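Local coordinates for L-threonine-O-3-phosphate decarboxylase (Porphyromonas gingivalis, PDB 3FKD), which probably catalyses the pyridoxal 5'-phosphate-dependent decarboxylation of L-threonine O-3-phosphate, at residues N137-P141 with D142-L146; L146-T149 with E150-L154; E176-R179 with P180-K184. All blocks are in the same frame, centred on the assembly; numbering follows the deposited sequence.

Contact 1 (N137-P141 with D142-L146); sequences NPNNP and DGRLL
Asn137 reaches across a hairpin-like loop to Leu146 and uses both ends of its amide. OD1 of Asn137 accepts from the backbone N of Leu146 at 2.9 Å, and ND2 of Asn137 gives to the O of Leu146 at 3.0 Å. CG stands anti to the backbone N (chi1 -178°), which carries the amide over to the returning chain. Both bonds are bent, and the Leu146 N-H comes from above the amide carbonyl plane, yet the pairing of one donor with one acceptor fixes which way the amide is flipped. CD1 of Leu145 packs against the ring of Pro138, 3.6 Å from its CB.

Asn139 works through its backbone. Its N donates to the O of Arg144 at 2.9 Å with an angle of 157°, and its O takes the N-H of Gly143 at 2.6 Å, closing the bend. Its side chain lies against Asp142, ND2 of Asn139 being 3.6 Å from CB of Asp142. The polar ends part company there: Asn139 ND2 bonds to Pro97 O, whereas Asp142 OD2 bonds to Ser118 OG.

The Asn-Pro-x-Asn-Pro-x-Gly sequence recurs in many class I and II aminotransferases, and here the peptide bonds before Pro138 and Pro141 are both cis. The loop leaves strand 132-136 and runs back to helix 148-157, where Ile151 meets Asn137 and Leu146; at the bend, Pro141 and Asp142 rest on Leu281 of strand 279-284.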
loop_
_atom_site.group_PDB
_atom_site.type_symbol
_atom_site.label_atom_id
_atom_site.label_comp_id
_atom_site.label_asym_id
_atom_site.label_seq_id
_atom_site.Cartn_x
_atom_site.Cartn_y
_atom_site.Cartn_z
ATOM N N ASN A 137 8.052 -9.619 19.653
ATOM C CA ASN A 137 8.274 -10.807 20.436
ATOM C C ASN A 137 7.782 -12.040 19.673
ATOM O O ASN A 137 6.585 -12.145 19.404
ATOM C CB ASN A 137 7.548 -10.639 21.783
ATOM C CG ASN A 137 7.754 -11.815 22.694
ATOM O OD1 ASN A 137 8.853 -12.305 22.797
ATOM N ND2 ASN A 137 6.709 -12.286 23.338
ATOM N N PRO A 138 8.703 -12.963 19.298
ATOM C CA PRO A 138 10.166 -12.895 19.472
ATOM C C PRO A 138 10.752 -11.844 18.551
ATOM O O PRO A 138 10.222 -11.632 17.470
ATOM C CB PRO A 138 10.640 -14.288 19.024
ATOM C CG PRO A 138 9.618 -14.760 18.138
ATOM C CD PRO A 138 8.314 -14.247 18.705
ATOM N N ASN A 139 11.835 -11.211 18.973
ATOM C CA ASN A 139 12.408 -10.059 18.283
ATOM C C ASN A 139 13.236 -10.375 17.036
ATOM O O ASN A 139 13.967 -11.328 17.011
ATOM C CB ASN A 139 13.252 -9.252 19.275
ATOM C CG ASN A 139 13.692 -7.917 18.719
ATOM O OD1 ASN A 139 12.874 -7.108 18.264
ATOM N ND2 ASN A 139 14.986 -7.669 18.760
ATOM N N ASN A 140 13.085 -9.556 16.006
ATOM C CA ASN A 140 13.948 -9.490 14.825
ATOM C C ASN A 140 15.018 -8.429 15.132
ATOM O O ASN A 140 14.672 -7.304 15.379
ATOM C CB ASN A 140 13.044 -9.037 13.653
ATOM C CG ASN A 140 13.801 -8.647 12.391
ATOM O OD1 ASN A 140 14.895 -9.129 12.111
ATOM N ND2 ASN A 140 13.181 -7.786 11.594
ATOM N N PRO A 141 16.325 -8.776 15.097
ATOM C CA PRO A 141 16.984 -9.972 14.563
ATOM C C PRO A 141 17.427 -10.948 15.650
ATOM O O PRO A 141 17.878 -12.031 15.326
ATOM C CB PRO A 141 18.240 -9.366 13.915
ATOM C CG PRO A 141 18.452 -8.000 14.606
ATOM C CD PRO A 141 17.359 -7.867 15.632
ATOM N N ASP A 142 17.304 -10.522 16.904
ATOM C CA ASP A 142 17.799 -11.166 18.130
ATOM C C ASP A 142 17.202 -12.508 18.464
ATOM O O ASP A 142 17.859 -13.374 19.031
ATOM C CB ASP A 142 17.351 -10.298 19.305
ATOM C CG ASP A 142 18.437 -9.520 19.841
ATOM O OD1 ASP A 142 19.561 -9.814 19.398
ATOM O OD2 ASP A 142 18.193 -8.618 20.665
ATOM N N GLY A 143 15.894 -12.597 18.233
ATOM C CA GLY A 143 15.093 -13.706 18.714
ATOM C C GLY A 143 14.794 -13.550 20.187
ATOM O O GLY A 143 14.398 -14.512 20.837
ATOM N N ARG A 144 15.000 -12.364 20.736
ATOM C CA ARG A 144 14.751 -12.167 22.155
ATOM C C ARG A 144 13.286 -12.428 22.412
ATOM O O ARG A 144 12.447 -11.980 21.671
ATOM C CB ARG A 144 15.140 -10.758 22.587
ATOM C CG ARG A 144 15.037 -10.519 24.073
ATOM C CD ARG A 144 13.665 -9.981 24.525
ATOM N NE ARG A 144 12.992 -9.116 23.538
ATOM C CZ ARG A 144 13.040 -7.782 23.515
ATOM N NH1 ARG A 144 13.750 -7.129 24.436
ATOM N NH2 ARG A 144 12.375 -7.096 22.572
ATOM N N LEU A 145 12.967 -13.185 23.445
ATOM C CA LEU A 145 11.576 -13.541 23.697
ATOM C C LEU A 145 11.243 -13.259 25.144
ATOM O O LEU A 145 11.908 -13.760 26.052
ATOM C CB LEU A 145 11.302 -15.017 23.357
ATOM C CG LEU A 145 9.827 -15.513 23.385
ATOM C CD1 LEU A 145 9.101 -15.177 22.124
ATOM C CD2 LEU A 145 9.698 -17.049 23.626
ATOM N N LEU A 146 10.218 -12.440 25.339
ATOM C CA LEU A 146 9.651 -12.135 26.639
ATOM C C LEU A 146 8.474 -13.077 26.882
ATOM O O LEU A 146 7.770 -13.471 25.940
ATOM C CB LEU A 146 9.141 -10.698 26.636
ATOM C CG LEU A 146 10.205 -9.706 26.219
ATOM C CD1 LEU A 146 9.628 -8.286 26.067
ATOM C CD2 LEU A 146 11.305 -9.770 27.252
#

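Contact 2 (L146-T149 with E150-L154); sequences LQRT and EILRL
Leu146 and Ile151 form a hydrophobic staple at the start of helix 148-157, the helix of the beta-alpha-beta unit made with strands 132-136 and 162-166. Gln147 is the N-cap, so the staple joins the residue just before the cap to the fourth residue of the helix, as that motif requires. CB of Leu146 lies 4.0 Å from CG1 of Ile151, and the two side chains cross at about a right angle.

After the staple the first helical turn is closed by backbone bonds. Ile151 N gives to Gln147 O at 3.1 Å, nearly straight at hydrogen (167°) and almost in line with the C=O bond. Glu150 N adds a weak, strongly bent bond to the same oxygen. Leu152 N follows with a bond to Arg148 O at 3.1 Å.

Arg148 stretches out from CG to NE and runs obliquely across Leu152, whose CD1 is 3.9 Å from NE of Arg148. The charged end serves another part of the chain, with NH1 of Arg148 in a salt bridge to Asp182 and bonded to Val177 O. On the exposed side, Arg153 doubles back: CG lies between the backbone N and the carbonyl carbon (chi1 78°), and bends at chi2 and chi3 let NE of Arg153 make a weak hydrogen bond of 3.4 Å to Thr149 O. That oxygen, near the guanidinium plane at its edge, also receives a weak bond from Arg153 N.

The chemistry divides by side. On the inward side, where Ile151 is buried, apolar packing holds the start of the helix together with the first i to i+4 bond, accepted by the main-chain oxygen of Gln147. Arg148 commits its charge to a neighbouring loop, and the single weak NE bond may hold the exposed side chain of Arg153 only lightly.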
loop_
_atom_site.group_PDB
_atom_site.type_symbol
_atom_site.label_atom_id
_atom_site.label_comp_id
_atom_site.label_asym_id
_atom_site.label_seq_id
_atom_site.Cartn_x
_atom_site.Cartn_y
_atom_site.Cartn_z
ATOM N N LEU A 146 10.218 -12.440 25.339
ATOM C CA LEU A 146 9.651 -12.135 26.639
ATOM C C LEU A 146 8.474 -13.077 26.882
ATOM O O LEU A 146 7.770 -13.471 25.940
ATOM C CB LEU A 146 9.141 -10.698 26.636
ATOM C CG LEU A 146 10.205 -9.706 26.219
ATOM C CD1 LEU A 146 9.628 -8.286 26.067
ATOM C CD2 LEU A 146 11.305 -9.770 27.252
ATOM N N GLN A 147 8.259 -13.424 28.146
ATOM C CA GLN A 147 7.155 -14.285 28.536
ATOM C C GLN A 147 5.881 -13.485 28.481
ATOM O O GLN A 147 5.858 -12.345 28.913
ATOM C CB GLN A 147 7.363 -14.779 29.969
ATOM C CG GLN A 147 8.503 -15.749 30.141
ATOM C CD GLN A 147 8.292 -16.962 29.299
ATOM O OE1 GLN A 147 7.275 -17.645 29.433
ATOM N NE2 GLN A 147 9.240 -17.244 28.404
ATOM N N ARG A 148 4.820 -14.099 27.962
ATOM C CA ARG A 148 3.491 -13.487 27.924
ATOM C C ARG A 148 3.249 -12.778 29.235
ATOM O O ARG A 148 2.591 -11.746 29.277
ATOM C CB ARG A 148 2.413 -14.559 27.662
ATOM C CG ARG A 148 1.107 -14.332 28.401
ATOM C CD ARG A 148 -0.010 -15.318 28.057
ATOM N NE ARG A 148 -1.259 -14.756 28.565
ATOM C CZ ARG A 148 -2.117 -14.026 27.845
ATOM N NH1 ARG A 148 -1.896 -13.824 26.556
ATOM N NH2 ARG A 148 -3.212 -13.522 28.402
ATOM N N THR A 149 3.833 -13.336 30.295
ATOM C CA THR A 149 3.730 -12.830 31.668
ATOM C C THR A 149 4.574 -11.590 31.952
ATOM O O THR A 149 4.150 -10.700 32.679
ATOM C CB THR A 149 4.162 -13.919 32.664
ATOM O OG1 THR A 149 3.538 -15.155 32.305
ATOM C CG2 THR A 149 3.767 -13.553 34.076
ATOM N N GLU A 150 5.777 -11.539 31.401
ATOM C CA GLU A 150 6.639 -10.379 31.608
ATOM C C GLU A 150 5.983 -9.185 30.943
ATOM O O GLU A 150 5.982 -8.070 31.470
ATOM C CB GLU A 150 8.030 -10.632 31.028
ATOM C CG GLU A 150 8.890 -9.385 30.935
ATOM C CD GLU A 150 9.253 -8.782 32.291
ATOM O OE1 GLU A 150 9.075 -9.464 33.332
ATOM O OE2 GLU A 150 9.730 -7.622 32.308
ATOM N N ILE A 151 5.384 -9.436 29.790
ATOM C CA ILE A 151 4.674 -8.401 29.076
ATOM C C ILE A 151 3.474 -7.900 29.883
ATOM O O ILE A 151 3.343 -6.691 30.072
ATOM C CB ILE A 151 4.289 -8.857 27.658
ATOM C CG1 ILE A 151 5.552 -8.957 26.803
ATOM C CG2 ILE A 151 3.348 -7.869 27.029
ATOM C CD1 ILE A 151 5.329 -9.281 25.355
ATOM N N LEU A 152 2.624 -8.807 30.380
ATOM C CA LEU A 152 1.460 -8.388 31.191
ATOM C C LEU A 152 1.767 -7.451 32.385
ATOM O O LEU A 152 0.968 -6.586 32.728
ATOM C CB LEU A 152 0.630 -9.593 31.659
ATOM C CG LEU A 152 0.050 -10.375 30.494
ATOM C CD1 LEU A 152 -0.559 -11.703 30.903
ATOM C CD2 LEU A 152 -0.979 -9.477 29.777
ATOM N N ARG A 153 2.910 -7.610 33.033
ATOM C CA ARG A 153 3.170 -6.729 34.156
ATOM C C ARG A 153 3.620 -5.369 33.666
ATOM O O ARG A 153 3.353 -4.369 34.319
ATOM C CB ARG A 153 4.110 -7.338 35.205
ATOM C CG ARG A 153 5.617 -7.356 34.897
ATOM C CD ARG A 153 6.211 -8.600 35.567
ATOM N NE ARG A 153 5.124 -9.566 35.769
ATOM C CZ ARG A 153 4.837 -10.163 36.925
ATOM N NH1 ARG A 153 5.595 -9.944 37.997
ATOM N NH2 ARG A 153 3.804 -10.995 37.000
ATOM N N LEU A 154 4.251 -5.319 32.493
ATOM C CA LEU A 154 4.556 -4.032 31.861
ATOM C C LEU A 154 3.284 -3.220 31.498
ATOM O O LEU A 154 3.204 -2.011 31.731
ATOM C CB LEU A 154 5.372 -4.248 30.591
ATOM C CG LEU A 154 6.691 -4.980 30.631
ATOM C CD1 LEU A 154 6.938 -5.620 29.293
ATOM C CD2 LEU A 154 7.792 -3.989 30.971
#

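Contact 3 (E176-R179 with P180-K184); sequences EVIR and PADIK
Ile178 meets Asp182 with its two methyl ends. CG2 of Ile178 is 3.3 Å from OD2 of Asp182, and CD1 of Ile178, folded round by a chi2 of -82°, comes to 3.4 Å from the same oxygen. OD2 thus lies against both methyl groups as well as its polar partners. Ile178 itself packs on Ile151 and Leu152 of helix 148-157 and on Met191 of strand 189-194.

Arg179 comes next and is tied to Asp182 twice through its backbone. Its N donates to OD2 of Asp182 at 2.8 Å, nearly straight at 167°, meeting the oxygen on its anti side but well out of the carboxylate plane. In return, Asp182 N donates to Arg179 O at 3.0 Å. The side chain and the main chain of one aspartate therefore hold the N-H and the C=O of one residue. Asp182 OD2 also takes a salt bridge from Arg148 NH1, so one oxygen serves two donors, and together these two bonds restrain the carboxylate; the nearby positive charges would be expected to keep this buried acid ionised. The guanidinium of Arg179 turns instead toward the preceding chain: its NH1 makes a long salt bridge of 3.7 Å to OE2 of Glu176, which lies in plane at the guanidinium edge.

After Arg179 the chain turns at once. Pro180 and Ala181 have the backbone angles of a type I turn, closed by the Asp182 N to Arg179 O bond, and Ile183 N repeats the pattern with a bond of 3.2 Å to Pro180 O. Two successive turns of this kind, with proline leading, make the short 3-10 helical turn 180-182 in the connection between strands 162-166 and 189-194.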
loop_
_atom_site.group_PDB
_atom_site.type_symbol
_atom_site.label_atom_id
_atom_site.label_comp_id
_atom_site.label_asym_id
_atom_site.label_seq_id
_atom_site.Cartn_x
_atom_site.Cartn_y
_atom_site.Cartn_z
ATOM N N GLU A 176 3.864 -19.270 25.263
ATOM C CA GLU A 176 2.567 -18.621 25.388
ATOM C C GLU A 176 2.648 -17.181 24.978
ATOM O O GLU A 176 3.431 -16.417 25.526
ATOM C CB GLU A 176 2.065 -18.671 26.819
ATOM C CG GLU A 176 1.336 -19.921 27.168
ATOM C CD GLU A 176 0.351 -19.667 28.260
ATOM O OE1 GLU A 176 0.703 -20.003 29.422
ATOM O OE2 GLU A 176 -0.748 -19.111 27.947
ATOM N N VAL A 177 1.822 -16.795 24.030
ATOM C CA VAL A 177 1.898 -15.429 23.562
ATOM C C VAL A 177 0.724 -14.587 24.013
ATOM O O VAL A 177 -0.354 -15.108 24.346
ATOM C CB VAL A 177 1.994 -15.356 22.039
ATOM C CG1 VAL A 177 3.304 -15.982 21.563
ATOM C CG2 VAL A 177 0.754 -16.013 21.402
ATOM N N ILE A 178 0.967 -13.281 24.042
ATOM C CA ILE A 178 -0.080 -12.296 24.088
ATOM C C ILE A 178 -0.923 -12.493 22.816
ATOM O O ILE A 178 -0.397 -12.831 21.755
ATOM C CB ILE A 178 0.521 -10.864 24.138
ATOM C CG1 ILE A 178 1.094 -10.567 25.520
ATOM C CG2 ILE A 178 -0.523 -9.818 23.756
ATOM C CD1 ILE A 178 0.046 -10.119 26.543
ATOM N N ARG A 179 -2.231 -12.308 22.925
ATOM C CA ARG A 179 -3.110 -12.518 21.778
ATOM C C ARG A 179 -4.105 -11.375 21.678
ATOM O O ARG A 179 -4.175 -10.550 22.589
ATOM C CB ARG A 179 -3.798 -13.879 21.868
ATOM C CG ARG A 179 -4.232 -14.269 23.239
ATOM C CD ARG A 179 -4.131 -15.791 23.468
ATOM N NE ARG A 179 -4.494 -16.112 24.852
ATOM C CZ ARG A 179 -3.690 -16.694 25.732
ATOM N NH1 ARG A 179 -2.476 -17.068 25.377
ATOM N NH2 ARG A 179 -4.114 -16.922 26.962
ATOM N N PRO A 180 -4.862 -11.299 20.565
ATOM C CA PRO A 180 -5.701 -10.104 20.317
ATOM C C PRO A 180 -6.681 -9.779 21.462
ATOM O O PRO A 180 -6.932 -8.606 21.783
ATOM C CB PRO A 180 -6.462 -10.459 19.035
ATOM C CG PRO A 180 -5.615 -11.489 18.359
ATOM C CD PRO A 180 -4.928 -12.272 19.459
ATOM N N ALA A 181 -7.202 -10.825 22.091
ATOM C CA ALA A 181 -8.201 -10.655 23.152
ATOM C C ALA A 181 -7.625 -10.082 24.468
ATOM O O ALA A 181 -8.351 -9.880 25.437
ATOM C CB ALA A 181 -8.970 -11.986 23.390
ATOM N N ASP A 182 -6.318 -9.821 24.491
ATOM C CA ASP A 182 -5.716 -9.072 25.595
ATOM C C ASP A 182 -6.017 -7.564 25.635
ATOM O O ASP A 182 -5.825 -6.947 26.670
ATOM C CB ASP A 182 -4.211 -9.317 25.665
ATOM C CG ASP A 182 -3.877 -10.758 26.038
ATOM O OD1 ASP A 182 -4.563 -11.301 26.934
ATOM O OD2 ASP A 182 -2.955 -11.354 25.421
ATOM N N ILE A 183 -6.507 -6.975 24.538
ATOM C CA ILE A 183 -6.820 -5.545 24.531
ATOM C C ILE A 183 -7.939 -5.223 25.505
ATOM O O ILE A 183 -8.194 -4.069 25.816
ATOM C CB ILE A 183 -7.257 -5.051 23.140
ATOM C CG1 ILE A 183 -8.508 -5.803 22.686
ATOM C CG2 ILE A 183 -6.144 -5.224 22.122
ATOM C CD1 ILE A 183 -9.166 -5.227 21.426
ATOM N N LYS A 184 -8.603 -6.270 25.982
ATOM C CA LYS A 184 -9.840 -6.122 26.743
ATOM C C LYS A 184 -9.621 -5.669 28.185
ATOM O O LYS A 184 -8.984 -6.377 28.974
ATOM C CB LYS A 184 -10.640 -7.418 26.707
ATOM C CG LYS A 184 -11.049 -7.814 25.309
ATOM C CD LYS A 184 -12.020 -8.997 25.310
ATOM C CE LYS A 184 -12.524 -9.245 23.923
ATOM N NZ LYS A 184 -12.738 -10.692 23.718
#

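Overall arrangement
Contacts 1 and 2 are consecutive and share Leu146: the loop of contact 1 delivers the chain to the helix start of contact 2. Contact 1 is mostly buried, its centre about 9 Å from the chain centre, and relies on amide and backbone bonds with cis prolines. Contact 2 lies at the surface, its centre about 18 Å out, and combines helical bonds with an apolar staple. Contact 3, similarly far out but largely buried, centres on an aspartate carboxylate, probably ionised. Contacts 2 and 3 are joined by the Arg148 NH1 to Asp182 OD2 salt bridge of 2.9 Å, which links helix 148-157 to the loop before strand 189-194; contacts 1 and 3 do not touch.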